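Iron-containing superoxide dismutase B2 (Trypanosoma brucei, PDB 3ESF) probably protects the parasite from superoxide by converting it to hydrogen peroxide and molecular oxygen at an iron centre. Local coordinates at residues 4-9 / 75-80; 18-23 / 179-184; 22-27 / 168-173; 156-161 / 189-194. The protein carries 1 engineered substitution. One frame throughout, in Å; residues are numbered along the deposited sequence.

Contact 1: residues 4-9 / 75-80; sequences SIPPLP and NHNFYW. With FE (Fe (III) ion), chain E.
L8 and P9 pack on W80, fastening the irregular N-terminal arm to helix 64-81 of the alpha-hairpin domain found in iron and manganese superoxide dismutases. The apolar part is centred on the indole. A CH-pi contact sets L8 CD2 above the five-membered ring of W80, 3.6 Å from its centroid and 13° off the normal. CD2 of Y79 covers the opposite face nearer the rim, and a broad flat ring suits a place between two such neighbours. P9 lies crosswise at the root of the same residue, its CD 3.6 Å from W80 CB. NE1 of the indole is hydrogen-bonded to H33 ND1, which helps hold the turn of the ring.

The polar part belongs to N77: chi1 of -73° swings CG to the side of its own backbone nitrogen, and the amide lies against I5 CG2 and P6 CD. No direct hydrogen bond spans the segments; two waters bridge them, and an amide suits both because it accepts at one end and donates at the other. One water links N77 ND2 to S4 O, the other N77 OD1 to P6 O. From the same helix H76 joins H28, D161 and H165 on the iron, its NE2 2.2 Å from the metal.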
# COMPACT_ATOMS: atom_id res chain seq x y z
N SER A 4 -12.30 -2.42 -21.28
CA SER A 4 -13.41 -2.42 -20.32
C SER A 4 -13.19 -3.54 -19.31
O SER A 4 -12.27 -4.35 -19.45
CB SER A 4 -14.75 -2.56 -21.03
OG SER A 4 -14.86 -3.81 -21.66
N ILE A 5 -14.00 -3.53 -18.26
CA ILE A 5 -13.98 -4.62 -17.28
C ILE A 5 -15.39 -5.18 -17.16
O ILE A 5 -16.36 -4.46 -17.40
CB ILE A 5 -13.45 -4.19 -15.88
CG1 ILE A 5 -14.22 -2.97 -15.31
CG2 ILE A 5 -11.92 -4.00 -15.94
CD1 ILE A 5 -13.82 -2.53 -13.85
N PRO A 6 -15.50 -6.48 -16.80
CA PRO A 6 -16.81 -7.08 -16.57
C PRO A 6 -17.47 -6.45 -15.34
O PRO A 6 -16.76 -5.98 -14.42
CB PRO A 6 -16.50 -8.57 -16.30
CG PRO A 6 -15.06 -8.79 -16.61
CD PRO A 6 -14.38 -7.42 -16.59
N PRO A 7 -18.81 -6.45 -15.29
CA PRO A 7 -19.48 -5.96 -14.10
C PRO A 7 -19.11 -6.86 -12.92
O PRO A 7 -18.57 -7.98 -13.12
CB PRO A 7 -20.98 -6.08 -14.46
CG PRO A 7 -21.04 -7.13 -15.53
CD PRO A 7 -19.77 -6.92 -16.31
N LEU A 8 -19.35 -6.39 -11.70
CA LEU A 8 -19.21 -7.24 -10.51
C LEU A 8 -20.07 -8.49 -10.72
O LEU A 8 -21.18 -8.39 -11.24
CB LEU A 8 -19.67 -6.47 -9.27
CG LEU A 8 -18.77 -5.32 -8.80
CD1 LEU A 8 -19.56 -4.36 -7.95
CD2 LEU A 8 -17.56 -5.83 -8.03
N PRO A 9 -19.55 -9.68 -10.37
CA PRO A 9 -20.32 -10.91 -10.61
C PRO A 9 -21.64 -10.96 -9.83
O PRO A 9 -22.60 -11.54 -10.31
CB PRO A 9 -19.35 -12.03 -10.19
CG PRO A 9 -17.94 -11.34 -10.21
CD PRO A 9 -18.22 -9.95 -9.77
N ASN A 75 -5.93 -8.51 -12.02
CA ASN A 75 -5.91 -8.91 -10.61
C ASN A 75 -7.27 -8.65 -9.95
O ASN A 75 -7.75 -9.48 -9.23
CB ASN A 75 -4.81 -8.20 -9.81
CG ASN A 75 -3.41 -8.64 -10.18
OD1 ASN A 75 -3.21 -9.65 -10.87
ND2 ASN A 75 -2.43 -7.90 -9.72
N HIS A 76 -7.85 -7.48 -10.20
CA HIS A 76 -9.16 -7.14 -9.63
C HIS A 76 -10.29 -7.95 -10.21
O HIS A 76 -11.21 -8.33 -9.51
CB HIS A 76 -9.45 -5.65 -9.81
CG HIS A 76 -8.67 -4.79 -8.87
ND1 HIS A 76 -7.36 -4.45 -9.09
CD2 HIS A 76 -9.00 -4.29 -7.65
CE1 HIS A 76 -6.92 -3.75 -8.06
NE2 HIS A 76 -7.89 -3.66 -7.17
N ASN A 77 -10.24 -8.19 -11.52
CA ASN A 77 -11.22 -9.08 -12.16
C ASN A 77 -11.20 -10.45 -11.46
O ASN A 77 -12.25 -11.01 -11.10
CB ASN A 77 -10.92 -9.27 -13.66
CG ASN A 77 -11.26 -8.03 -14.51
OD1 ASN A 77 -11.95 -7.12 -14.06
ND2 ASN A 77 -10.81 -8.04 -15.77
N PHE A 78 -9.99 -10.97 -11.29
CA PHE A 78 -9.79 -12.29 -10.71
C PHE A 78 -10.23 -12.31 -9.23
O PHE A 78 -10.84 -13.27 -8.75
CB PHE A 78 -8.32 -12.70 -10.85
CG PHE A 78 -8.11 -14.18 -10.85
CD1 PHE A 78 -8.41 -14.94 -11.98
CD2 PHE A 78 -7.64 -14.82 -9.72
CE1 PHE A 78 -8.23 -16.33 -11.98
CE2 PHE A 78 -7.44 -16.21 -9.71
CZ PHE A 78 -7.74 -16.95 -10.84
N TYR A 79 -9.91 -11.23 -8.52
CA TYR A 79 -10.36 -11.01 -7.13
C TYR A 79 -11.89 -11.08 -6.93
O TYR A 79 -12.35 -11.77 -6.03
CB TYR A 79 -9.85 -9.64 -6.67
CG TYR A 79 -10.29 -9.18 -5.29
CD1 TYR A 79 -10.05 -9.97 -4.16
CD2 TYR A 79 -10.94 -7.94 -5.13
CE1 TYR A 79 -10.42 -9.53 -2.88
CE2 TYR A 79 -11.33 -7.50 -3.89
CZ TYR A 79 -11.06 -8.28 -2.76
OH TYR A 79 -11.43 -7.82 -1.51
N TRP A 80 -12.66 -10.33 -7.73
CA TRP A 80 -14.12 -10.37 -7.62
C TRP A 80 -14.66 -11.76 -7.89
O TRP A 80 -15.57 -12.21 -7.19
CB TRP A 80 -14.84 -9.35 -8.54
CG TRP A 80 -14.43 -7.93 -8.37
CD1 TRP A 80 -13.99 -7.09 -9.36
CD2 TRP A 80 -14.41 -7.16 -7.16
NE1 TRP A 80 -13.67 -5.87 -8.83
CE2 TRP A 80 -13.92 -5.87 -7.49
CE3 TRP A 80 -14.75 -7.44 -5.82
CZ2 TRP A 80 -13.78 -4.85 -6.54
CZ3 TRP A 80 -14.60 -6.42 -4.87
CH2 TRP A 80 -14.12 -5.14 -5.24
FE FE E . -7.67 -3.23 -5.06
O HOH W 1 -10.76 -6.69 -18.54
O HOH W 2 -14.50 -7.03 -13.13
O HOH W 3 -5.56 -3.46 -5.33

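Contact 2: residues 18-23 / 179-184; sequences KGISKE and VQTFWN
T181 lays its methyl CG2 over the turn at K18 and G19, where the loop leading into the long helix 22-45 of the alpha-hairpin domain meets helix 175-185 of the C-terminal domain. A chi1 of -71° turns OG1 in beside the backbone nitrogen and leaves CG2 anti to that nitrogen, so one beta-branched residue offers a methyl and a hydroxyl in different directions. The methyl touches K18 O at 3.4 Å and G19 O at 3.6 Å, and I20 CG1 approaches it from further along the loop. The backbone of G19 has a phi of 110°, a shape that glycine adopts readily, and the lack of a side chain lets the turn come close to T181.

The hydroxyl of T181 is hydrogen-bonded to that of Y171. It also meets a water that binds K18 O and N184 ND2 as well, so three polar groups from the two segments share one bridge. The long flexible chain of K18 reaches the last turn of helix 175-185, where a positive charge would probably be favoured by the helix dipole. Its ammonium also binds a second water and makes a weak bond to G87 O. The direct link between the segments runs from K18 NZ to N184 O, 2.7 Å long and in the carbonyl plane, with a C=O...N angle of 154°.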
# COMPACT_ATOMS: atom_id res chain seq x y z
N LYS A 18 -22.21 -10.93 4.02
CA LYS A 18 -21.05 -11.72 4.47
C LYS A 18 -19.80 -10.91 4.86
O LYS A 18 -18.72 -11.46 5.07
CB LYS A 18 -20.68 -12.81 3.47
CG LYS A 18 -21.17 -14.21 3.90
CD LYS A 18 -21.46 -15.11 2.72
CE LYS A 18 -21.90 -16.51 3.17
NZ LYS A 18 -20.66 -17.27 3.53
N GLY A 19 -19.94 -9.59 4.94
CA GLY A 19 -18.87 -8.79 5.52
C GLY A 19 -18.07 -7.90 4.59
O GLY A 19 -17.04 -7.36 4.98
N ILE A 20 -18.54 -7.73 3.35
CA ILE A 20 -17.93 -6.71 2.48
C ILE A 20 -19.04 -5.78 2.00
O ILE A 20 -19.86 -6.16 1.19
CB ILE A 20 -17.02 -7.31 1.32
CG1 ILE A 20 -15.94 -8.26 1.88
CG2 ILE A 20 -16.31 -6.19 0.58
CD1 ILE A 20 -14.98 -8.91 0.86
N SER A 21 -19.07 -4.55 2.52
CA SER A 21 -20.23 -3.68 2.37
C SER A 21 -20.38 -3.12 0.96
O SER A 21 -19.41 -3.04 0.17
CB SER A 21 -20.14 -2.53 3.38
OG SER A 21 -19.14 -1.58 2.99
N LYS A 22 -21.59 -2.67 0.66
CA LYS A 22 -21.87 -1.96 -0.55
C LYS A 22 -20.89 -0.79 -0.75
O LYS A 22 -20.36 -0.64 -1.84
CB LYS A 22 -23.33 -1.48 -0.55
CG LYS A 22 -23.84 -1.07 -1.89
CD LYS A 22 -25.20 -0.39 -1.76
CE LYS A 22 -25.43 0.58 -2.92
NZ LYS A 22 -26.88 0.88 -3.12
N GLU A 23 -20.67 0.01 0.30
CA GLU A 23 -19.73 1.13 0.21
C GLU A 23 -18.28 0.72 -0.08
O GLU A 23 -17.64 1.32 -0.92
CB GLU A 23 -19.81 2.08 1.42
CG GLU A 23 -18.97 3.37 1.22
CD GLU A 23 -18.97 4.30 2.42
OE1 GLU A 23 -18.89 3.81 3.57
OE2 GLU A 23 -19.04 5.54 2.21
N VAL A 179 -9.29 -10.77 6.33
CA VAL A 179 -8.91 -12.07 5.78
C VAL A 179 -9.85 -13.19 6.26
O VAL A 179 -10.18 -14.12 5.49
CB VAL A 179 -7.43 -12.38 6.02
CG1 VAL A 179 -7.10 -13.82 5.58
CG2 VAL A 179 -6.60 -11.39 5.24
N GLN A 180 -10.28 -13.10 7.51
CA GLN A 180 -11.29 -14.02 8.04
C GLN A 180 -12.61 -13.91 7.25
O GLN A 180 -13.22 -14.92 6.88
CB GLN A 180 -11.49 -13.80 9.56
CG GLN A 180 -10.35 -14.40 10.45
CD GLN A 180 -9.90 -15.84 10.04
OE1 GLN A 180 -10.65 -16.81 10.19
NE2 GLN A 180 -8.68 -15.96 9.53
N THR A 181 -13.03 -12.68 6.95
CA THR A 181 -14.14 -12.46 6.03
C THR A 181 -13.91 -13.04 4.62
O THR A 181 -14.81 -13.66 4.06
CB THR A 181 -14.50 -10.96 6.00
OG1 THR A 181 -15.11 -10.63 7.26
CG2 THR A 181 -15.43 -10.62 4.83
N PHE A 182 -12.69 -12.91 4.09
CA PHE A 182 -12.34 -13.55 2.80
C PHE A 182 -12.62 -15.07 2.81
O PHE A 182 -13.15 -15.62 1.83
CB PHE A 182 -10.88 -13.28 2.38
CG PHE A 182 -10.52 -13.91 1.05
CD1 PHE A 182 -10.91 -13.30 -0.15
CD2 PHE A 182 -9.81 -15.13 1.00
CE1 PHE A 182 -10.63 -13.89 -1.38
CE2 PHE A 182 -9.51 -15.73 -0.21
CZ PHE A 182 -9.93 -15.12 -1.41
N TRP A 183 -12.29 -15.73 3.91
CA TRP A 183 -12.61 -17.17 4.07
C TRP A 183 -14.10 -17.49 4.09
O TRP A 183 -14.51 -18.63 3.80
CB TRP A 183 -11.94 -17.70 5.32
CG TRP A 183 -10.45 -17.78 5.21
CD1 TRP A 183 -9.54 -17.19 6.04
CD2 TRP A 183 -9.71 -18.51 4.23
NE1 TRP A 183 -8.27 -17.50 5.63
CE2 TRP A 183 -8.34 -18.31 4.52
CE3 TRP A 183 -10.06 -19.32 3.13
CZ2 TRP A 183 -7.30 -18.89 3.76
CZ3 TRP A 183 -9.04 -19.89 2.36
CH2 TRP A 183 -7.66 -19.67 2.69
N ASN A 184 -14.92 -16.50 4.42
CA ASN A 184 -16.39 -16.69 4.38
C ASN A 184 -17.00 -16.44 3.01
O ASN A 184 -18.15 -16.76 2.80
CB ASN A 184 -17.09 -15.81 5.44
CG ASN A 184 -16.85 -16.30 6.86
OD1 ASN A 184 -16.80 -17.52 7.13
ND2 ASN A 184 -16.71 -15.35 7.79
O HOH W 4 -17.37 -12.36 7.38
O HOH W 5 -19.43 -18.83 5.25

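Contact 3: residues 22-27 / 168-173; sequences KEQVTF and YIDYKN
Two torsions carry the amide of Q24 across to I169 and D170: chi1 of -176° extends CG directly away from the backbone nitrogen, and chi2 of 63° then folds the chain so that OE1 meets the backbone of the short helix 168-171. There the oxygen accepts from D170 N at 3.2 Å with an N-H...O angle of 155°, the donor lying tilted from the amide plane. A weaker, more bent bond comes from I169 N at 2.9 Å. Glutamine suits this place, being long enough to span the gap and bringing an acceptor without a formal charge. The other end of its amide makes a weak bond to the carbonyl of the iron ligand H165.

Packing contacts flank this grip. I169 CD1 makes an apolar contact with F27, 3.7 Å from its CD2, and I169 CG2 lies 3.6 Å from E23 OE1, so the branched side chain fills both directions at once. The carboxylate of D170 rests against the aliphatic root of Q24, OD2 being 3.3 Å from CB, while its OD1 is held by S21 OG. Beyond the contact lies the dimer interface: Y168 OH bonds to H32 of the second subunit, and F27 packs on N173 of that subunit. One neutral oxygen thus takes a good bond from D170 N and a weak one from I169 N, joining the two domains beside the metal site without bringing a formal charge into this buried place.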
# COMPACT_ATOMS: atom_id res chain seq x y z
N LYS A 22 -21.59 -2.67 0.66
CA LYS A 22 -21.87 -1.96 -0.55
C LYS A 22 -20.89 -0.79 -0.75
O LYS A 22 -20.36 -0.64 -1.84
CB LYS A 22 -23.33 -1.48 -0.55
CG LYS A 22 -23.84 -1.07 -1.89
CD LYS A 22 -25.20 -0.39 -1.76
CE LYS A 22 -25.43 0.58 -2.92
NZ LYS A 22 -26.88 0.88 -3.12
N GLU A 23 -20.67 0.01 0.30
CA GLU A 23 -19.73 1.13 0.21
C GLU A 23 -18.28 0.72 -0.08
O GLU A 23 -17.64 1.32 -0.92
CB GLU A 23 -19.81 2.08 1.42
CG GLU A 23 -18.97 3.37 1.22
CD GLU A 23 -18.97 4.30 2.42
OE1 GLU A 23 -18.89 3.81 3.57
OE2 GLU A 23 -19.04 5.54 2.21
N GLN A 24 -17.78 -0.31 0.62
CA GLN A 24 -16.46 -0.89 0.35
C GLN A 24 -16.28 -1.40 -1.09
O GLN A 24 -15.29 -1.08 -1.75
CB GLN A 24 -16.16 -2.05 1.35
CG GLN A 24 -14.76 -2.67 1.23
CD GLN A 24 -13.63 -1.68 1.53
OE1 GLN A 24 -13.19 -1.55 2.68
NE2 GLN A 24 -13.13 -1.00 0.49
N VAL A 25 -17.23 -2.20 -1.56
CA VAL A 25 -17.23 -2.68 -2.94
C VAL A 25 -17.38 -1.53 -3.98
O VAL A 25 -16.73 -1.56 -5.03
CB VAL A 25 -18.33 -3.78 -3.14
CG1 VAL A 25 -18.43 -4.22 -4.61
CG2 VAL A 25 -18.07 -4.99 -2.20
N THR A 26 -18.22 -0.54 -3.67
CA THR A 26 -18.43 0.62 -4.58
C THR A 26 -17.15 1.40 -4.79
O THR A 26 -16.76 1.62 -5.94
CB THR A 26 -19.51 1.58 -4.07
OG1 THR A 26 -20.76 0.89 -4.05
CG2 THR A 26 -19.66 2.76 -4.99
N PHE A 27 -16.50 1.85 -3.71
CA PHE A 27 -15.23 2.58 -3.89
C PHE A 27 -14.20 1.71 -4.60
O PHE A 27 -13.51 2.19 -5.50
CB PHE A 27 -14.69 3.18 -2.57
CG PHE A 27 -15.32 4.50 -2.21
CD1 PHE A 27 -14.78 5.69 -2.69
CD2 PHE A 27 -16.50 4.55 -1.46
CE1 PHE A 27 -15.38 6.92 -2.38
CE2 PHE A 27 -17.09 5.76 -1.15
CZ PHE A 27 -16.54 6.95 -1.61
N TYR A 168 -10.13 -1.06 3.92
CA TYR A 168 -10.05 0.06 4.88
C TYR A 168 -11.40 0.62 5.34
O TYR A 168 -11.56 0.99 6.50
CB TYR A 168 -9.09 1.18 4.45
CG TYR A 168 -8.27 1.63 5.65
CD1 TYR A 168 -7.12 0.91 6.04
CD2 TYR A 168 -8.69 2.70 6.44
CE1 TYR A 168 -6.39 1.28 7.17
CE2 TYR A 168 -7.98 3.07 7.58
CZ TYR A 168 -6.83 2.35 7.94
OH TYR A 168 -6.16 2.70 9.08
N ILE A 169 -12.37 0.66 4.42
CA ILE A 169 -13.72 1.18 4.73
C ILE A 169 -14.43 0.29 5.76
O ILE A 169 -15.00 0.81 6.72
CB ILE A 169 -14.58 1.39 3.43
CG1 ILE A 169 -14.00 2.55 2.60
CG2 ILE A 169 -16.05 1.65 3.77
CD1 ILE A 169 -14.60 2.73 1.21
N ASP A 170 -14.37 -1.03 5.58
CA ASP A 170 -15.08 -1.96 6.49
C ASP A 170 -14.25 -2.34 7.73
O ASP A 170 -14.82 -2.63 8.78
CB ASP A 170 -15.46 -3.26 5.78
CG ASP A 170 -16.56 -3.08 4.74
OD1 ASP A 170 -17.20 -2.02 4.71
OD2 ASP A 170 -16.75 -4.02 3.94
N TYR A 171 -12.92 -2.39 7.59
CA TYR A 171 -12.05 -3.01 8.61
C TYR A 171 -10.95 -2.10 9.17
O TYR A 171 -10.21 -2.48 10.12
CB TYR A 171 -11.42 -4.30 8.05
CG TYR A 171 -12.48 -5.32 7.77
CD1 TYR A 171 -13.11 -5.98 8.83
CD2 TYR A 171 -12.91 -5.60 6.44
CE1 TYR A 171 -14.14 -6.90 8.60
CE2 TYR A 171 -13.95 -6.53 6.22
CZ TYR A 171 -14.55 -7.18 7.29
OH TYR A 171 -15.60 -8.07 7.10
N LYS A 172 -10.83 -0.91 8.57
CA LYS A 172 -9.71 -0.01 8.81
C LYS A 172 -8.41 -0.81 8.80
O LYS A 172 -8.13 -1.57 7.86
CB LYS A 172 -9.89 0.75 10.14
CG LYS A 172 -11.29 1.34 10.33
CD LYS A 172 -11.33 2.79 9.92
CE LYS A 172 -12.71 3.37 10.10
NZ LYS A 172 -13.49 3.04 8.88
N ASN A 173 -7.63 -0.66 9.86
CA ASN A 173 -6.34 -1.33 10.03
C ASN A 173 -6.40 -2.85 10.20
O ASN A 173 -5.36 -3.50 10.12
CB ASN A 173 -5.67 -0.73 11.27
CG ASN A 173 -6.34 -1.18 12.55
OD1 ASN A 173 -7.42 -0.70 12.89
ND2 ASN A 173 -5.72 -2.13 13.25

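Contact 4: residues 156-161 / 189-194; sequences PILTCD and DHAENQ. Engineered in segment 156-161: T159 (natural residue Ala). With FE (Fe (III) ion), chain E.
I157 and L158 close on A191 in the tight part of this contact, where strand 154-161 packs against helix 188-196. The segment axes approach to 7.1 Å at 147°, roughly antiparallel, and the CA atoms of I157 and A191 lie 5.0 Å apart. The small side chain of alanine suits so close an approach: the methyl of A191 sits 3.7 Å from I157 CG2 and equally far from L158 CG. Two successive strand residues can both serve the helix because the strand is kinked here by a classic beta bulge, in which I157 and L158 both face L128 of the neighbouring strand.

Toward the less buried side the packing is looser and touches mainly backbone oxygens. Q194 lays its CB 3.7 Å from P156 O and its CG 3.8 Å from I157 O. H190 comes near that second oxygen with ND1, also at 3.7 Å, and no hydrogen bond joins the segments. A chi1 of -62° keeps CG of Q194 near its own backbone nitrogen and lays it over one face of the H190 imidazole, toward the rim; F78 meets that ring edge-to-face.

Further along, past the engineered T159, the strand delivers D161, whose OD2 binds the iron at 2.0 Å. A helix packed on an antiparallel sheet, with an aspartate ligand at a strand's end, is characteristic of the C-terminal domain of iron and manganese superoxide dismutases.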
# COMPACT_ATOMS: atom_id res chain seq x y z
N PRO A 156 -3.14 -18.86 -12.02
CA PRO A 156 -3.84 -18.43 -10.83
C PRO A 156 -5.15 -19.20 -10.63
O PRO A 156 -5.82 -19.56 -11.60
CB PRO A 156 -4.08 -16.94 -11.08
CG PRO A 156 -4.09 -16.80 -12.54
CD PRO A 156 -3.16 -17.83 -13.08
N ILE A 157 -5.47 -19.45 -9.36
CA ILE A 157 -6.65 -20.21 -8.96
C ILE A 157 -7.54 -19.27 -8.15
O ILE A 157 -8.73 -19.16 -8.41
CB ILE A 157 -6.25 -21.47 -8.11
CG1 ILE A 157 -5.34 -22.44 -8.89
CG2 ILE A 157 -7.49 -22.14 -7.50
CD1 ILE A 157 -5.87 -22.91 -10.28
N LEU A 158 -6.96 -18.60 -7.16
CA LEU A 158 -7.69 -17.65 -6.32
C LEU A 158 -6.80 -16.47 -5.96
O LEU A 158 -5.59 -16.62 -5.90
CB LEU A 158 -8.14 -18.30 -5.00
CG LEU A 158 -9.32 -19.27 -4.84
CD1 LEU A 158 -9.23 -19.93 -3.50
CD2 LEU A 158 -10.69 -18.60 -5.04
N THR A 159 -7.40 -15.32 -5.69
CA THR A 159 -6.64 -14.21 -5.10
C THR A 159 -7.44 -13.43 -4.05
O THR A 159 -8.67 -13.30 -4.15
CB THR A 159 -6.02 -13.24 -6.19
OG1 THR A 159 -4.94 -12.47 -5.63
CG2 THR A 159 -7.07 -12.34 -6.79
N CYS A 160 -6.73 -12.93 -3.05
CA CYS A 160 -7.25 -11.94 -2.12
C CYS A 160 -6.40 -10.65 -2.19
O CYS A 160 -5.17 -10.69 -1.94
CB CYS A 160 -7.23 -12.52 -0.69
SG CYS A 160 -7.78 -11.36 0.58
N ASP A 161 -7.04 -9.53 -2.55
CA ASP A 161 -6.43 -8.20 -2.58
C ASP A 161 -6.13 -7.79 -1.15
O ASP A 161 -7.03 -7.84 -0.31
CB ASP A 161 -7.44 -7.16 -3.20
CG ASP A 161 -6.80 -5.84 -3.56
OD1 ASP A 161 -5.59 -5.66 -3.36
OD2 ASP A 161 -7.52 -4.94 -4.11
N ASP A 189 -16.24 -22.60 -6.52
CA ASP A 189 -16.73 -22.84 -7.90
C ASP A 189 -15.75 -22.28 -8.94
O ASP A 189 -15.36 -22.99 -9.87
CB ASP A 189 -18.13 -22.23 -8.14
CG ASP A 189 -19.18 -22.67 -7.12
OD1 ASP A 189 -18.84 -23.41 -6.15
OD2 ASP A 189 -20.38 -22.28 -7.30
N HIS A 190 -15.38 -21.01 -8.76
CA HIS A 190 -14.39 -20.32 -9.59
C HIS A 190 -13.01 -20.98 -9.50
O HIS A 190 -12.37 -21.20 -10.52
CB HIS A 190 -14.29 -18.85 -9.20
CG HIS A 190 -13.20 -18.10 -9.91
ND1 HIS A 190 -12.00 -17.78 -9.31
CD2 HIS A 190 -13.12 -17.64 -11.18
CE1 HIS A 190 -11.24 -17.14 -10.18
NE2 HIS A 190 -11.89 -17.05 -11.32
N ALA A 191 -12.58 -21.29 -8.28
CA ALA A 191 -11.29 -21.92 -8.05
C ALA A 191 -11.19 -23.29 -8.75
O ALA A 191 -10.19 -23.59 -9.40
CB ALA A 191 -11.03 -22.04 -6.54
N GLU A 192 -12.24 -24.11 -8.60
CA GLU A 192 -12.33 -25.42 -9.26
C GLU A 192 -12.26 -25.36 -10.79
O GLU A 192 -11.55 -26.14 -11.41
CB GLU A 192 -13.62 -26.12 -8.87
CG GLU A 192 -13.62 -27.59 -9.16
CD GLU A 192 -14.91 -28.21 -8.69
OE1 GLU A 192 -15.98 -27.79 -9.19
OE2 GLU A 192 -14.84 -29.10 -7.81
N ASN A 193 -13.01 -24.43 -11.37
CA ASN A 193 -12.97 -24.18 -12.80
C ASN A 193 -11.58 -23.69 -13.29
O ASN A 193 -11.11 -24.14 -14.34
CB ASN A 193 -14.10 -23.23 -13.23
CG ASN A 193 -15.50 -23.90 -13.24
OD1 ASN A 193 -15.67 -25.14 -13.06
ND2 ASN A 193 -16.52 -23.08 -13.48
N GLN A 194 -10.93 -22.82 -12.53
CA GLN A 194 -9.54 -22.40 -12.83
C GLN A 194 -8.60 -23.61 -12.81
O GLN A 194 -7.80 -23.80 -13.75
CB GLN A 194 -9.05 -21.32 -11.86
CG GLN A 194 -9.86 -20.00 -11.89
CD GLN A 194 -10.27 -19.61 -13.30
OE1 GLN A 194 -9.43 -19.22 -14.10
NE2 GLN A 194 -11.57 -19.75 -13.61
FE FE E . -7.67 -3.23 -5.06
O HOH W 3 -5.56 -3.46 -5.33

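Overall arrangement
Contact 4 is the most buried of the four and largely apolar at its heart, whereas contacts 1, 2 and 3 are partly exposed and mix packing with water or polar bridges. Contacts 1 and 4 each stay within one domain, yet meet at the iron, which H76 and D161 both bind, and through F78 and Y79 against the strand. Contacts 2 and 3 instead join the hairpin and C-terminal domains. They share K22 and E23 of helix 22-45 and are tied by the S21-D170 and T181-Y171 pairs. Contact 3 alone borders the second subunit closely, and contact 1 meets contact 3 where L8 packs on V25.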